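Local structure of probable adenylyl-sulfate kinase (Aeropyrum pernix, 2YVU) at residues A[121-124]-A[125-128]; A[72-75]-A[76-79]; A[105-109]-A[110-114]. The protein probably transfers a phosphate from ATP to adenosine 5'-phosphosulfate, giving 3'-phosphoadenylyl sulfate, the activated form of sulfate. All coordinates share one frame; numbering follows the deposited sequence.

How the contacts relate
From the N terminus the chain first meets contact 2, two successive turns within helix 64-82. It then passes through strand 87-91 to contact 3, where the end of helix 97-109 turns into strand 114-120. At the far end of that strand comes contact 1, the start of helix 123-129. Each closes only a turn of a few residues; the three follow in series and none nests or crosses. Contacts 2 and 3 touch, Arg-79 bridging to Glu-109 and Glu-110, and thereby join helix 64-82 to the end of helix 97-109. Contact 1 lies on the opposite side of the chain's centre, its centre about 29 Å from contact 2's and 32 Å from contact 3's.

Contact 1: A[121-124]-A[125-128]; sequences ASLE and EVIR
With chi1 at 74°, Ser-122 holds its hydroxyl between its own backbone N and carbonyl carbon, and from there OG reaches forward to accept the N-H of Glu-125, at 3.0 Å from OG to N and with a bent N-H...O angle of 143°. The same oxygen is pressed close to CB of Glu-125. Ser-122 O in turn takes the N-H of Val-126, so its hydroxyl and its carbonyl oxygen each take an N-H of the first turn. On the inner side, CB of Ala-121 meets CG1 of Val-126 at 3.8 Å, one residue beyond each end of the serine bond. On another flank Leu-123 and Ile-127 cross at a slant, and their methyls are packed tightly, CD2 of Leu-123 only 3.5 Å from CD1 of Ile-127.

The outer flank is polar. Arg-128 bends at chi2 and chi3, which swings the guanidinium back along the helix until Glu-124 O lies over one of its faces, toward the rim. Its NH2 forms a salt bridge with OE2 of Glu-125 at 2.8 Å, leaving the guanidinium plane by 31° but approaching nearly along the C-O axis of the carboxylate. Glu-124 is a looser neighbour, its OE1 4.1 Å from NH1 of Arg-128, too far for a salt bridge. The other oxygen of Glu-125 is bridged to Arg-129, and its carboxylate thus lies between two arginines, which would probably favour the charged form. Glu-166 accepts the backbone N-H of Ser-122.

Ser-122 is thus the N-cap, and Ala-121 with Val-126 sits where a hydrophobic staple would, a small one because one partner is alanine. Together they begin helix 123-129 just after strand 114-120, where Ala-121 touches Ser-24 of the probable ATP-binding P-loop.

Contact 2: A[72-75]-A[76-79]; sequences KRIA and WIAR
Ala-78 and Ile-74 meet on the closely packed side of this helical stretch, where the amide of Ala-78 donates to Ile-74 O at 2.9 Å between N and O. One step on, the N-H of Arg-79 is taken by Ala-75 O. Ala-75 and Ala-78 are both buried, and their small methyls let helix 97-109 and strand 14-19 come close.

The other side is looser, and its Lys-72 and Trp-76 are the partly exposed residues of the contact. They run side by side in the same direction, yet CG of Lys-72 stays 4.1 Å from CD1 of Trp-76, whose indole edge instead faces Lys-72 O. Between the two sides, the CD1 atoms of Ile-74 and Ile-77 stay 4.4 Å apart. Within the second turn the fit tightens again: CH2 of Trp-76 stands 3.4 Å above the middle of the Arg-79 guanidinium, and CD of Arg-79 lies over one face of the indole. Arg-79 reaches there as an extended chain, CG anti to the backbone N (chi1 166°), and salt bridges to Glu-109 and Glu-110 hold its charged end.

The looser side faces the second subunit: Lys-72 NZ forms a salt bridge with Glu-58 of the second subunit, Trp-76 packs on Thr-55 of that subunit, and Ile-77 meets its counterpart there, while Arg-73 bonds Ser-57 of its own chain. On the tight side, Ala-75 packs on Val-103 and Ile-106 of helix 97-109, and Ile-74 and Ala-78 lie on Trp-17 and Val-15 of strand 14-19, respectively, so helix 64-82 is wedged between the dimer partner and the central sheet.

Contact 3: A[105-109]-A[110-114]; sequences RIVEE and EGIPF
The ring of Phe-114 is approached obliquely by Val-107, whose CG2 lies 3.7 Å from CD2 of the ring, and it also meets the indole of Trp-17 with their planes about 30° apart. The other flat group here, the carboxylate of Glu-108, stands at 86° to the phenyl plane. Its chain crosses Phe-114 at about a right angle, CG of Glu-108 lies 4.1 Å from CB of Phe-114, and the acid itself pairs with Arg-104.

Val-107 serves two partners because CG1 sits anti to its backbone N, chi1 176°: this branch packs against CB of Ile-112 at 3.6 Å while CG2 turns to the ring. Cutting Val-107 back to alanine would probably open a gap beside CD2 of Phe-114 and take the apolar partner from Ile-112.

The backbone closes the turn. Val-107 O accepts from Ile-112 N at 3.3 Å and more weakly from Glu-110 N. Gly-111 N reaches Glu-108 O at 2.7 Å from well above the carbonyl plane. Gly-111 has positive phi, where a side chain would jam against the preceding carbonyl oxygen.

The Ile-112 N to Val-107 O and Gly-111 N to Glu-108 O bonds, with positive phi at Gly-111, form a Schellman motif, accompanied by the Val-107/Ile-112 contact, ending helix 97-109 and directing the chain into strand 114-120 beside Val-15 of strand 14-19.

Contact 1: A[121-124]-A[125-128]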
loop_
_atom_site.group_PDB
_atom_site.type_symbol
_atom_site.label_atom_id
_atom_site.label_comp_id
_atom_site.label_asym_id
_atom_site.label_seq_id
_atom_site.Cartn_x
_atom_site.Cartn_y
_atom_site.Cartn_z
ATOM N N ALA A 121 3.308 24.036 14.751
ATOM C CA ALA A 121 2.465 24.380 15.889
ATOM C C ALA A 121 3.177 23.908 17.166
ATOM O O ALA A 121 3.654 22.785 17.231
ATOM C CB ALA A 121 1.112 23.682 15.764
ATOM N N SER A 122 3.248 24.748 18.191
ATOM C CA SER A 122 3.917 24.330 19.413
ATOM C C SER A 122 3.093 23.307 20.162
ATOM O O SER A 122 1.886 23.184 19.956
ATOM C CB SER A 122 4.158 25.519 20.337
ATOM O OG SER A 122 2.945 25.920 20.934
ATOM N N LEU A 123 3.769 22.578 21.043
ATOM C CA LEU A 123 3.159 21.561 21.881
ATOM C C LEU A 123 2.065 22.169 22.764
ATOM O O LEU A 123 0.978 21.626 22.879
ATOM C CB LEU A 123 4.229 20.958 22.788
ATOM C CG LEU A 123 4.070 19.541 23.330
ATOM C CD1 LEU A 123 4.723 19.502 24.699
ATOM C CD2 LEU A 123 2.611 19.128 23.411
ATOM N N GLU A 124 2.372 23.287 23.409
ATOM C CA GLU A 124 1.407 23.927 24.291
ATOM C C GLU A 124 0.238 24.413 23.471
ATOM O O GLU A 124 -0.893 24.432 23.941
ATOM C CB GLU A 124 2.031 25.118 25.020
ATOM C CG GLU A 124 3.187 24.764 25.930
ATOM C CD GLU A 124 3.745 25.980 26.658
ATOM O OE1 GLU A 124 3.774 27.082 26.067
ATOM O OE2 GLU A 124 4.170 25.831 27.821
ATOM N N GLU A 125 0.523 24.821 22.235
ATOM C CA GLU A 125 -0.526 25.304 21.370
ATOM C C GLU A 125 -1.485 24.198 20.966
ATOM O O GLU A 125 -2.687 24.414 20.995
ATOM C CB GLU A 125 0.052 25.989 20.120
ATOM C CG GLU A 125 -1.032 26.414 19.119
ATOM C CD GLU A 125 -1.992 27.488 19.669
ATOM O OE1 GLU A 125 -3.122 27.611 19.139
ATOM O OE2 GLU A 125 -1.616 28.218 20.617
ATOM N N VAL A 126 -0.994 23.015 20.597
ATOM C CA VAL A 126 -1.938 21.966 20.206
ATOM C C VAL A 126 -2.716 21.455 21.419
ATOM O O VAL A 126 -3.858 21.040 21.289
ATOM C CB VAL A 126 -1.266 20.759 19.443
ATOM C CG1 VAL A 126 -0.693 21.249 18.126
ATOM C CG2 VAL A 126 -0.170 20.105 20.271
ATOM N N ILE A 127 -2.110 21.505 22.600
ATOM C CA ILE A 127 -2.812 21.064 23.799
ATOM C C ILE A 127 -3.930 22.083 24.110
ATOM O O ILE A 127 -5.091 21.721 24.311
ATOM C CB ILE A 127 -1.850 20.954 24.996
ATOM C CG1 ILE A 127 -0.949 19.725 24.829
ATOM C CG2 ILE A 127 -2.645 20.838 26.288
ATOM C CD1 ILE A 127 0.190 19.647 25.840
ATOM N N ARG A 128 -3.560 23.359 24.114
ATOM C CA ARG A 128 -4.492 24.455 24.379
ATOM C C ARG A 128 -5.676 24.442 23.397
ATOM O O ARG A 128 -6.814 24.743 23.757
ATOM C CB ARG A 128 -3.737 25.795 24.270
ATOM C CG ARG A 128 -3.932 26.754 25.439
ATOM C CD ARG A 128 -2.682 27.624 25.678
ATOM N NE ARG A 128 -2.178 28.230 24.449
ATOM C CZ ARG A 128 -0.912 28.571 24.239
ATOM N NH1 ARG A 128 0.001 28.376 25.181
ATOM N NH2 ARG A 128 -0.548 29.075 23.068
#

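Contact 2: A[72-75]-A[76-79]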
loop_
_atom_site.group_PDB
_atom_site.type_symbol
_atom_site.label_atom_id
_atom_site.label_comp_id
_atom_site.label_asym_id
_atom_site.label_seq_id
_atom_site.Cartn_x
_atom_site.Cartn_y
_atom_site.Cartn_z
ATOM N N LYS A 72 7.807 2.534 7.062
ATOM C CA LYS A 72 8.504 1.984 5.910
ATOM C C LYS A 72 7.436 1.421 4.960
ATOM O O LYS A 72 7.536 1.513 3.745
ATOM C CB LYS A 72 9.444 0.863 6.352
ATOM C CG LYS A 72 10.035 0.078 5.187
ATOM C CD LYS A 72 10.999 -0.990 5.677
ATOM C CE LYS A 72 11.733 -1.644 4.505
ATOM N NZ LYS A 72 12.683 -2.711 4.967
ATOM N N ARG A 73 6.409 0.827 5.543
ATOM C CA ARG A 73 5.332 0.259 4.770
ATOM C C ARG A 73 4.602 1.351 4.006
ATOM O O ARG A 73 4.289 1.191 2.830
ATOM C CB ARG A 73 4.374 -0.463 5.700
ATOM C CG ARG A 73 3.196 -1.026 5.003
ATOM C CD ARG A 73 2.690 -2.173 5.813
ATOM N NE ARG A 73 2.169 -1.698 7.060
ATOM C CZ ARG A 73 2.393 -2.272 8.232
ATOM N NH1 ARG A 73 3.146 -3.364 8.335
ATOM N NH2 ARG A 73 1.851 -1.737 9.302
ATOM N N ILE A 74 4.328 2.462 4.682
ATOM C CA ILE A 74 3.651 3.578 4.035
ATOM C C ILE A 74 4.502 4.115 2.895
ATOM O O ILE A 74 3.987 4.444 1.837
ATOM C CB ILE A 74 3.376 4.728 5.027
ATOM C CG1 ILE A 74 2.322 4.286 6.053
ATOM C CG2 ILE A 74 2.895 5.965 4.267
ATOM C CD1 ILE A 74 1.039 3.737 5.419
ATOM N N ALA A 75 5.813 4.203 3.128
ATOM C CA ALA A 75 6.749 4.697 2.124
ATOM C C ALA A 75 6.685 3.836 0.846
ATOM O O ALA A 75 6.782 4.321 -0.273
ATOM C CB ALA A 75 8.159 4.666 2.697
ATOM N N TRP A 76 6.519 2.544 1.012
ATOM C CA TRP A 76 6.460 1.704 -0.167
ATOM C C TRP A 76 5.168 1.850 -0.939
ATOM O O TRP A 76 5.188 1.882 -2.173
ATOM C CB TRP A 76 6.694 0.265 0.222
ATOM C CG TRP A 76 8.155 -0.034 0.166
ATOM C CD1 TRP A 76 9.040 -0.059 1.206
ATOM C CD2 TRP A 76 8.911 -0.300 -1.017
ATOM N NE1 TRP A 76 10.301 -0.331 0.741
ATOM C CE2 TRP A 76 10.249 -0.485 -0.621
ATOM C CE3 TRP A 76 8.580 -0.400 -2.376
ATOM C CZ2 TRP A 76 11.268 -0.771 -1.540
ATOM C CZ3 TRP A 76 9.594 -0.686 -3.294
ATOM C CH2 TRP A 76 10.922 -0.869 -2.867
ATOM N N ILE A 77 4.056 1.956 -0.209
ATOM C CA ILE A 77 2.740 2.117 -0.816
ATOM C C ILE A 77 2.750 3.448 -1.562
ATOM O O ILE A 77 2.250 3.554 -2.676
ATOM C CB ILE A 77 1.638 2.141 0.255
ATOM C CG1 ILE A 77 1.594 0.787 0.980
ATOM C CG2 ILE A 77 0.305 2.524 -0.366
ATOM C CD1 ILE A 77 0.627 0.723 2.200
ATOM N N ALA A 78 3.332 4.460 -0.940
ATOM C CA ALA A 78 3.425 5.780 -1.566
ATOM C C ALA A 78 4.298 5.721 -2.824
ATOM O O ALA A 78 3.995 6.331 -3.825
ATOM C CB ALA A 78 4.023 6.786 -0.581
ATOM N N ARG A 79 5.393 4.979 -2.755
ATOM C CA ARG A 79 6.295 4.864 -3.889
ATOM C C ARG A 79 5.601 4.158 -5.071
ATOM O O ARG A 79 5.693 4.597 -6.226
ATOM C CB ARG A 79 7.558 4.122 -3.432
ATOM C CG ARG A 79 8.465 3.605 -4.539
ATOM C CD ARG A 79 9.773 3.070 -3.937
ATOM N NE ARG A 79 10.618 2.363 -4.901
ATOM C CZ ARG A 79 11.854 1.930 -4.640
ATOM N NH1 ARG A 79 12.406 2.133 -3.450
ATOM N NH2 ARG A 79 12.539 1.277 -5.566
#

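Contact 3: A[105-109]-A[110-114]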
loop_
_atom_site.group_PDB
_atom_site.type_symbol
_atom_site.label_atom_id
_atom_site.label_comp_id
_atom_site.label_asym_id
_atom_site.label_seq_id
_atom_site.Cartn_x
_atom_site.Cartn_y
_atom_site.Cartn_z
ATOM N N ARG A 105 14.129 8.298 1.753
ATOM C CA ARG A 105 15.048 7.449 0.994
ATOM C C ARG A 105 14.325 6.475 0.078
ATOM O O ARG A 105 14.675 6.312 -1.093
ATOM C CB ARG A 105 15.948 6.629 1.930
ATOM C CG ARG A 105 17.044 7.410 2.632
ATOM C CD ARG A 105 18.207 6.491 3.074
ATOM N NE ARG A 105 17.802 5.407 3.976
ATOM C CZ ARG A 105 17.585 5.543 5.283
ATOM N NH1 ARG A 105 17.735 6.725 5.869
ATOM N NH2 ARG A 105 17.217 4.491 6.006
ATOM N N ILE A 106 13.337 5.793 0.636
ATOM C CA ILE A 106 12.574 4.831 -0.127
ATOM C C ILE A 106 11.913 5.501 -1.311
ATOM O O ILE A 106 11.973 4.985 -2.429
ATOM C CB ILE A 106 11.536 4.147 0.768
ATOM C CG1 ILE A 106 12.276 3.205 1.730
ATOM C CG2 ILE A 106 10.485 3.436 -0.085
ATOM C CD1 ILE A 106 11.445 2.670 2.892
ATOM N N VAL A 107 11.320 6.667 -1.089
ATOM C CA VAL A 107 10.645 7.381 -2.192
ATOM C C VAL A 107 11.638 7.916 -3.253
ATOM O O VAL A 107 11.434 7.735 -4.473
ATOM C CB VAL A 107 9.781 8.556 -1.634
ATOM C CG1 VAL A 107 9.165 9.369 -2.767
ATOM C CG2 VAL A 107 8.645 7.975 -0.720
ATOM N N GLU A 108 12.721 8.537 -2.789
ATOM C CA GLU A 108 13.716 9.128 -3.683
ATOM C C GLU A 108 14.448 8.100 -4.524
ATOM O O GLU A 108 14.853 8.392 -5.641
ATOM C CB GLU A 108 14.715 9.975 -2.885
ATOM C CG GLU A 108 14.036 11.128 -2.175
ATOM C CD GLU A 108 14.993 12.173 -1.657
ATOM O OE1 GLU A 108 16.121 11.819 -1.252
ATOM O OE2 GLU A 108 14.601 13.356 -1.631
ATOM N N GLU A 109 14.608 6.903 -3.980
ATOM C CA GLU A 109 15.262 5.817 -4.684
ATOM C C GLU A 109 14.558 5.598 -6.030
ATOM O O GLU A 109 15.195 5.473 -7.063
ATOM C CB GLU A 109 15.197 4.551 -3.824
ATOM C CG GLU A 109 15.517 3.268 -4.561
ATOM C CD GLU A 109 15.452 2.040 -3.661
ATOM O OE1 GLU A 109 15.373 0.915 -4.200
ATOM O OE2 GLU A 109 15.485 2.197 -2.421
ATOM N N GLU A 110 13.234 5.568 -6.008
ATOM C CA GLU A 110 12.455 5.377 -7.226
ATOM C C GLU A 110 12.598 6.598 -8.131
ATOM O O GLU A 110 12.090 6.605 -9.250
ATOM C CB GLU A 110 10.975 5.209 -6.863
ATOM C CG GLU A 110 10.044 4.898 -8.025
ATOM C CD GLU A 110 10.179 3.462 -8.500
ATOM O OE1 GLU A 110 10.136 3.237 -9.728
ATOM O OE2 GLU A 110 10.313 2.557 -7.641
ATOM N N GLY A 111 13.260 7.643 -7.641
ATOM C CA GLY A 111 13.396 8.858 -8.436
ATOM C C GLY A 111 12.181 9.767 -8.275
ATOM O O GLY A 111 11.970 10.706 -9.040
ATOM N N ILE A 112 11.379 9.495 -7.252
ATOM C CA ILE A 112 10.177 10.280 -6.989
ATOM C C ILE A 112 10.433 11.451 -6.050
ATOM O O ILE A 112 11.049 11.289 -5.000
ATOM C CB ILE A 112 9.080 9.384 -6.366
ATOM C CG1 ILE A 112 8.755 8.255 -7.334
ATOM C CG2 ILE A 112 7.827 10.203 -6.052
ATOM C CD1 ILE A 112 7.829 7.213 -6.755
ATOM N N PRO A 113 9.972 12.654 -6.426
ATOM C CA PRO A 113 10.149 13.846 -5.599
ATOM C C PRO A 113 9.468 13.623 -4.247
ATOM O O PRO A 113 8.342 13.129 -4.198
ATOM C CB PRO A 113 9.451 14.932 -6.406
ATOM C CG PRO A 113 9.670 14.475 -7.807
ATOM C CD PRO A 113 9.382 13.005 -7.725
ATOM N N PHE A 114 10.152 13.974 -3.161
ATOM C CA PHE A 114 9.588 13.802 -1.827
ATOM C C PHE A 114 9.596 15.158 -1.137
ATOM O O PHE A 114 10.655 15.673 -0.774
ATOM C CB PHE A 114 10.412 12.776 -1.036
ATOM C CG PHE A 114 9.871 12.482 0.348
ATOM C CD1 PHE A 114 10.324 13.195 1.461
ATOM C CD2 PHE A 114 8.932 11.471 0.541
ATOM C CE1 PHE A 114 9.857 12.896 2.743
ATOM C CE2 PHE A 114 8.451 11.161 1.822
ATOM C CZ PHE A 114 8.914 11.871 2.927
#